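Long-range contacts in Exo-poly-alpha-D-galacturonosidase (Thermotoga maritima, PDB 3JUR), which probably hydrolyses the galacturonosidic bonds of polygalacturonic acid, the pectin backbone, as an exo-acting glycoside hydrolase of family 28: residues D[199-204]-D[222-227]; D[237-242]-D[264-269]. All coordinates share one frame; numbering follows the deposited sequence.

Contact 1. Residues D[199-204]-D[222-227]; sequences RNVLVE and ENVIIR
Leu202 and Ile225 meet at the centre, CD1 of Leu202 lying 3.6 Å from CG2 of Ile225. That methyl branch of Ile225 stands opposite its backbone N, which swings it up to the leucine; Val18 and Pro21 pack over the pair. On the opposite face Val201 lies alongside Val224, CG1 to CG1 at 4.2 Å, and Val203 sits against Ile226, all within reach of Phe195 or Met249. Between these layers the backbones run parallel, 4.7 Å apart, and link through bonds such as Ile225 N to Val201 O (2.8 Å). Such in-register stacking of successive coils defines the right-handed parallel beta-helix of family 28. The chain turns a corner at Asn200 and Asn223, whose positive phi angles match. Asn223 ND2 donates to Asn200 OD1 (2.8 Å) from above the carbonyl plane, and Asn200 ND2 passes the bond on to Asn124: a run of three asparagines reminiscent of the asparagine ladders of parallel beta-helices, but with the first two amide planes 65° apart. At the other end Arg227 NH1 forms a salt bridge with Glu204 OE2 (2.9 Å), reaching it from 36° above the carboxylate plane; OE2 lies at the guanidinium edge, in plane. Leu202 CD1 lies over one guanidinium face, toward its rim, and NH1 also pairs with Glu20. A leucine in place of Arg227 would probably leave the carboxylates of Glu204 and Glu20 without the guanidinium they share.

Contact 2. Residues D[237-242]-D[264-269]; sequences NNDGID and VIKSGR
The carboxylates of Asp239 and Asp242 share one methyl group, CG2 of Val264, which lies above the plane of each: it is 3.6 Å from Asp239 OD2 and 3.5 Å from Asp242 OD1. Those two oxygens themselves stand 2.7 Å apart. Lys266 reaches the same spot lengthwise, running alongside Asp242 and across Asp239, with its CE 3.2 Å from Asp242 OD1. A bend at its last torsion (chi4 -74°) turns NZ aside, 4.4 Å from either of these oxygens, into a salt bridge with Glu304 and a hydrogen bond to Gly302 O. A water links the two charges, donating to Asp239 OD2 (2.7 Å) and accepting from Lys266 NZ (2.9 Å). Behind the side chains, Val264 N makes a nearly straight bond to Ile241 O, tying the loop 237-242 to strand 263-265, while Trp214 packs against both aspartates. Asn237, Asn238 and Asp239 occupy a place consistent with the Asn-Thr-Asp motif of family 28, and Asp239 also touches Asp260. The chemistry is thus that of a buried acid cluster in a probable active-site region, with the lysine's charge linked to Asp239 through water and the valine methyl packed against both carboxylates.

Contact 1 closes before contact 2 opens along the chain, and their centres lie about 16 Å apart within the same beta-helix. Strand 224-233 leads from the first towards the second: it begins in the pairing of 222-227 and ends just ahead of the loop 237-242. The two contacts also touch directly, Ile226 CG2 packing 3.7 Å from Ile241 CD1, with Met249 against both isoleucines. Contact 1 thus shows the regular stacking of one coil on the next, whereas contact 2, which joins the loop 237-242 to strand 263-265 of a different sheet, lies close to the centre of the chain and carries the polar cluster. The same solenoid supplies scaffold and, probably, part of the active-site region.

Contact 1. Residues D[199-204]-D[222-227]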
loop_
_atom_site.group_PDB
_atom_site.type_symbol
_atom_site.label_atom_id
_atom_site.label_comp_id
_atom_site.label_asym_id
_atom_site.label_seq_id
_atom_site.Cartn_x
_atom_site.Cartn_y
_atom_site.Cartn_z
ATOM N N ARG D 199 -45.395 9.878 22.056
ATOM C CA ARG D 199 -44.810 11.098 21.515
ATOM C C ARG D 199 -44.015 11.806 22.603
ATOM O O ARG D 199 -44.453 11.854 23.754
ATOM C CB ARG D 199 -45.916 12.037 21.024
ATOM C CG ARG D 199 -46.026 12.158 19.515
ATOM C CD ARG D 199 -47.227 13.019 19.096
ATOM N NE ARG D 199 -47.243 14.332 19.746
ATOM C CZ ARG D 199 -48.089 15.323 19.449
ATOM N NH1 ARG D 199 -49.000 15.176 18.492
ATOM N NH2 ARG D 199 -48.020 16.475 20.110
ATOM N N ASN D 200 -42.868 12.378 22.229
ATOM C CA ASN D 200 -42.035 13.191 23.134
ATOM C C ASN D 200 -41.532 12.383 24.325
ATOM O O ASN D 200 -42.066 12.484 25.442
ATOM C CB ASN D 200 -42.771 14.451 23.627
ATOM C CG ASN D 200 -43.477 15.200 22.513
ATOM O OD1 ASN D 200 -43.111 15.095 21.345
ATOM N ND2 ASN D 200 -44.504 15.960 22.873
ATOM N N VAL D 201 -40.504 11.585 24.077
ATOM C CA VAL D 201 -39.980 10.660 25.066
ATOM C C VAL D 201 -38.493 10.915 25.251
ATOM O O VAL D 201 -37.760 11.103 24.278
ATOM C CB VAL D 201 -40.221 9.187 24.636
ATOM C CG1 VAL D 201 -39.454 8.224 25.526
ATOM C CG2 VAL D 201 -41.715 8.856 24.651
ATOM N N LEU D 202 -38.059 10.929 26.505
ATOM C CA LEU D 202 -36.652 11.097 26.844
ATOM C C LEU D 202 -36.217 9.995 27.800
ATOM O O LEU D 202 -36.896 9.728 28.781
ATOM C CB LEU D 202 -36.423 12.473 27.481
ATOM C CG LEU D 202 -35.080 12.788 28.148
ATOM C CD1 LEU D 202 -33.940 12.772 27.145
ATOM C CD2 LEU D 202 -35.143 14.137 28.850
ATOM N N VAL D 203 -35.098 9.348 27.496
ATOM C CA VAL D 203 -34.443 8.446 28.438
ATOM C C VAL D 203 -32.997 8.905 28.568
ATOM O O VAL D 203 -32.258 8.946 27.569
ATOM C CB VAL D 203 -34.467 6.961 27.971
ATOM C CG1 VAL D 203 -33.702 6.058 28.964
ATOM C CG2 VAL D 203 -35.894 6.463 27.774
ATOM N N GLU D 204 -32.589 9.253 29.784
ATOM C CA GLU D 204 -31.242 9.777 29.994
ATOM C C GLU D 204 -30.629 9.363 31.324
ATOM O O GLU D 204 -31.341 9.105 32.293
ATOM C CB GLU D 204 -31.213 11.309 29.844
ATOM C CG GLU D 204 -32.029 12.083 30.882
ATOM C CD GLU D 204 -31.746 13.585 30.867
ATOM O OE1 GLU D 204 -32.160 14.284 31.818
ATOM O OE2 GLU D 204 -31.099 14.071 29.916
ATOM N N GLU D 222 -42.705 8.752 18.201
ATOM C CA GLU D 222 -42.163 9.904 17.503
ATOM C C GLU D 222 -41.571 10.909 18.486
ATOM O O GLU D 222 -42.128 11.139 19.569
ATOM C CB GLU D 222 -43.262 10.556 16.666
ATOM C CG GLU D 222 -42.752 11.470 15.588
ATOM C CD GLU D 222 -43.833 11.854 14.598
ATOM O OE1 GLU D 222 -44.562 10.948 14.134
ATOM O OE2 GLU D 222 -43.944 13.060 14.285
ATOM N N ASN D 223 -40.449 11.507 18.091
ATOM C CA ASN D 223 -39.682 12.425 18.938
ATOM C C ASN D 223 -39.150 11.735 20.199
ATOM O O ASN D 223 -39.632 11.964 21.319
ATOM C CB ASN D 223 -40.479 13.698 19.264
ATOM C CG ASN D 223 -39.692 14.675 20.115
ATOM O OD1 ASN D 223 -38.469 14.603 20.189
ATOM N ND2 ASN D 223 -40.395 15.598 20.765
ATOM N N VAL D 224 -38.142 10.887 19.997
ATOM C CA VAL D 224 -37.554 10.113 21.080
ATOM C C VAL D 224 -36.063 10.465 21.222
ATOM O O VAL D 224 -35.319 10.468 20.233
ATOM C CB VAL D 224 -37.747 8.585 20.841
ATOM C CG1 VAL D 224 -37.210 7.768 22.011
ATOM C CG2 VAL D 224 -39.218 8.250 20.569
ATOM N N ILE D 225 -35.649 10.788 22.446
ATOM C CA ILE D 225 -34.249 11.069 22.760
ATOM C C ILE D 225 -33.739 10.061 23.800
ATOM O O ILE D 225 -34.324 9.904 24.874
ATOM C CB ILE D 225 -34.048 12.518 23.293
ATOM C CG1 ILE D 225 -34.437 13.551 22.234
ATOM C CG2 ILE D 225 -32.612 12.745 23.751
ATOM C CD1 ILE D 225 -34.671 14.966 22.796
ATOM N N ILE D 226 -32.659 9.368 23.461
ATOM C CA ILE D 226 -31.970 8.509 24.417
ATOM C C ILE D 226 -30.525 8.971 24.453
ATOM O O ILE D 226 -29.815 8.950 23.440
ATOM C CB ILE D 226 -32.092 7.021 24.061
ATOM C CG1 ILE D 226 -33.567 6.615 24.003
ATOM C CG2 ILE D 226 -31.368 6.152 25.095
ATOM C CD1 ILE D 226 -33.843 5.461 23.074
ATOM N N ARG D 227 -30.095 9.417 25.624
ATOM C CA ARG D 227 -28.839 10.131 25.728
ATOM C C ARG D 227 -28.180 9.867 27.073
ATOM O O ARG D 227 -28.862 9.774 28.093
ATOM C CB ARG D 227 -29.099 11.626 25.451
ATOM C CG ARG D 227 -28.605 12.612 26.474
ATOM C CD ARG D 227 -29.754 13.486 26.992
ATOM N NE ARG D 227 -30.225 14.486 26.032
ATOM C CZ ARG D 227 -30.997 15.532 26.339
ATOM N NH1 ARG D 227 -31.401 15.749 27.589
ATOM N NH2 ARG D 227 -31.362 16.374 25.388
#

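Contact 2. Residues D[237-242]-D[264-269]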
loop_
_atom_site.group_PDB
_atom_site.type_symbol
_atom_site.label_atom_id
_atom_site.label_comp_id
_atom_site.label_asym_id
_atom_site.label_seq_id
_atom_site.Cartn_x
_atom_site.Cartn_y
_atom_site.Cartn_z
ATOM N N ASN D 237 -30.528 -12.317 23.405
ATOM C CA ASN D 237 -31.398 -11.290 22.834
ATOM C C ASN D 237 -31.409 -10.001 23.661
ATOM O O ASN D 237 -32.403 -9.272 23.680
ATOM C CB ASN D 237 -32.823 -11.836 22.628
ATOM C CG ASN D 237 -32.840 -13.139 21.851
ATOM O OD1 ASN D 237 -33.306 -14.170 22.348
ATOM N ND2 ASN D 237 -32.304 -13.107 20.634
ATOM N N ASN D 238 -30.296 -9.729 24.344
ATOM C CA ASN D 238 -30.126 -8.473 25.070
ATOM C C ASN D 238 -29.716 -7.332 24.131
ATOM O O ASN D 238 -28.600 -6.820 24.219
ATOM C CB ASN D 238 -29.119 -8.629 26.224
ATOM C CG ASN D 238 -29.753 -9.167 27.507
ATOM O OD1 ASN D 238 -29.079 -9.302 28.531
ATOM N ND2 ASN D 238 -31.049 -9.459 27.462
ATOM N N ASP D 239 -30.621 -6.949 23.226
ATOM C CA ASP D 239 -30.427 -5.783 22.372
ATOM C C ASP D 239 -30.414 -4.534 23.249
ATOM O O ASP D 239 -31.164 -4.452 24.227
ATOM C CB ASP D 239 -31.571 -5.645 21.357
ATOM C CG ASP D 239 -31.682 -6.825 20.387
ATOM O OD1 ASP D 239 -31.058 -7.884 20.603
ATOM O OD2 ASP D 239 -32.424 -6.681 19.392
ATOM N N GLY D 240 -29.590 -3.551 22.891
ATOM C CA GLY D 240 -29.501 -2.305 23.657
ATOM C C GLY D 240 -30.693 -1.406 23.392
ATOM O O GLY D 240 -31.542 -1.195 24.267
ATOM N N ILE D 241 -30.757 -0.872 22.178
ATOM C CA ILE D 241 -31.857 -0.011 21.767
ATOM C C ILE D 241 -32.421 -0.483 20.423
ATOM O O ILE D 241 -31.675 -0.594 19.432
ATOM C CB ILE D 241 -31.436 1.480 21.678
ATOM C CG1 ILE D 241 -30.845 1.961 23.013
ATOM C CG2 ILE D 241 -32.635 2.343 21.273
ATOM C CD1 ILE D 241 -30.181 3.325 22.947
ATOM N N ASP D 242 -33.736 -0.742 20.416
ATOM C CA ASP D 242 -34.479 -1.208 19.245
ATOM C C ASP D 242 -35.559 -0.226 18.787
ATOM O O ASP D 242 -36.730 -0.408 19.128
ATOM C CB ASP D 242 -35.173 -2.535 19.547
ATOM C CG ASP D 242 -34.223 -3.601 19.995
ATOM O OD1 ASP D 242 -33.973 -4.518 19.185
ATOM O OD2 ASP D 242 -33.737 -3.527 21.150
ATOM N N VAL D 264 -30.332 -1.320 17.045
ATOM C CA VAL D 264 -30.990 -2.108 16.000
ATOM C C VAL D 264 -32.262 -1.445 15.535
ATOM O O VAL D 264 -33.229 -1.377 16.283
ATOM C CB VAL D 264 -31.470 -3.486 16.511
ATOM C CG1 VAL D 264 -31.229 -4.536 15.456
ATOM C CG2 VAL D 264 -30.844 -3.848 17.850
ATOM N N ILE D 265 -32.291 -1.017 14.282
ATOM C CA ILE D 265 -33.471 -0.342 13.768
ATOM C C ILE D 265 -34.387 -1.339 13.062
ATOM O O ILE D 265 -33.940 -2.116 12.204
ATOM C CB ILE D 265 -33.090 0.840 12.880
ATOM C CG1 ILE D 265 -32.210 1.798 13.686
ATOM C CG2 ILE D 265 -34.340 1.569 12.402
ATOM C CD1 ILE D 265 -31.282 2.595 12.862
ATOM N N LYS D 266 -35.663 -1.310 13.450
ATOM C CA LYS D 266 -36.662 -2.298 13.032
ATOM C C LYS D 266 -37.983 -1.628 12.650
ATOM O O LYS D 266 -38.135 -0.412 12.811
ATOM C CB LYS D 266 -36.888 -3.332 14.149
ATOM C CG LYS D 266 -35.628 -4.047 14.623
ATOM C CD LYS D 266 -35.940 -5.024 15.749
ATOM C CE LYS D 266 -34.679 -5.692 16.288
ATOM N NZ LYS D 266 -34.128 -6.723 15.366
ATOM N N SER D 267 -38.925 -2.414 12.126
ATOM C CA SER D 267 -40.249 -1.912 11.719
ATOM C C SER D 267 -41.266 -3.032 11.455
ATOM O O SER D 267 -42.108 -2.933 10.549
ATOM C CB SER D 267 -40.143 -0.989 10.494
ATOM O OG SER D 267 -39.583 -1.665 9.386
ATOM N N GLY D 268 -41.195 -4.088 12.258
ATOM C CA GLY D 268 -42.143 -5.193 12.150
ATOM C C GLY D 268 -41.672 -6.316 11.243
ATOM O O GLY D 268 -40.813 -6.128 10.377
ATOM N N ARG D 269 -42.262 -7.485 11.443
ATOM C CA ARG D 269 -41.848 -8.701 10.765
ATOM C C ARG D 269 -42.969 -9.227 9.873
ATOM O O ARG D 269 -44.123 -9.319 10.297
ATOM C CB ARG D 269 -41.462 -9.748 11.813
ATOM C CG ARG D 269 -41.073 -11.116 11.269
ATOM C CD ARG D 269 -40.905 -12.119 12.405
ATOM N NE ARG D 269 -39.700 -11.856 13.192
ATOM C CZ ARG D 269 -38.604 -12.613 13.175
ATOM N NH1 ARG D 269 -37.553 -12.285 13.921
ATOM N NH2 ARG D 269 -38.554 -13.699 12.412
HETATM O O HOH W 1 -31.959 -7.765 16.964
#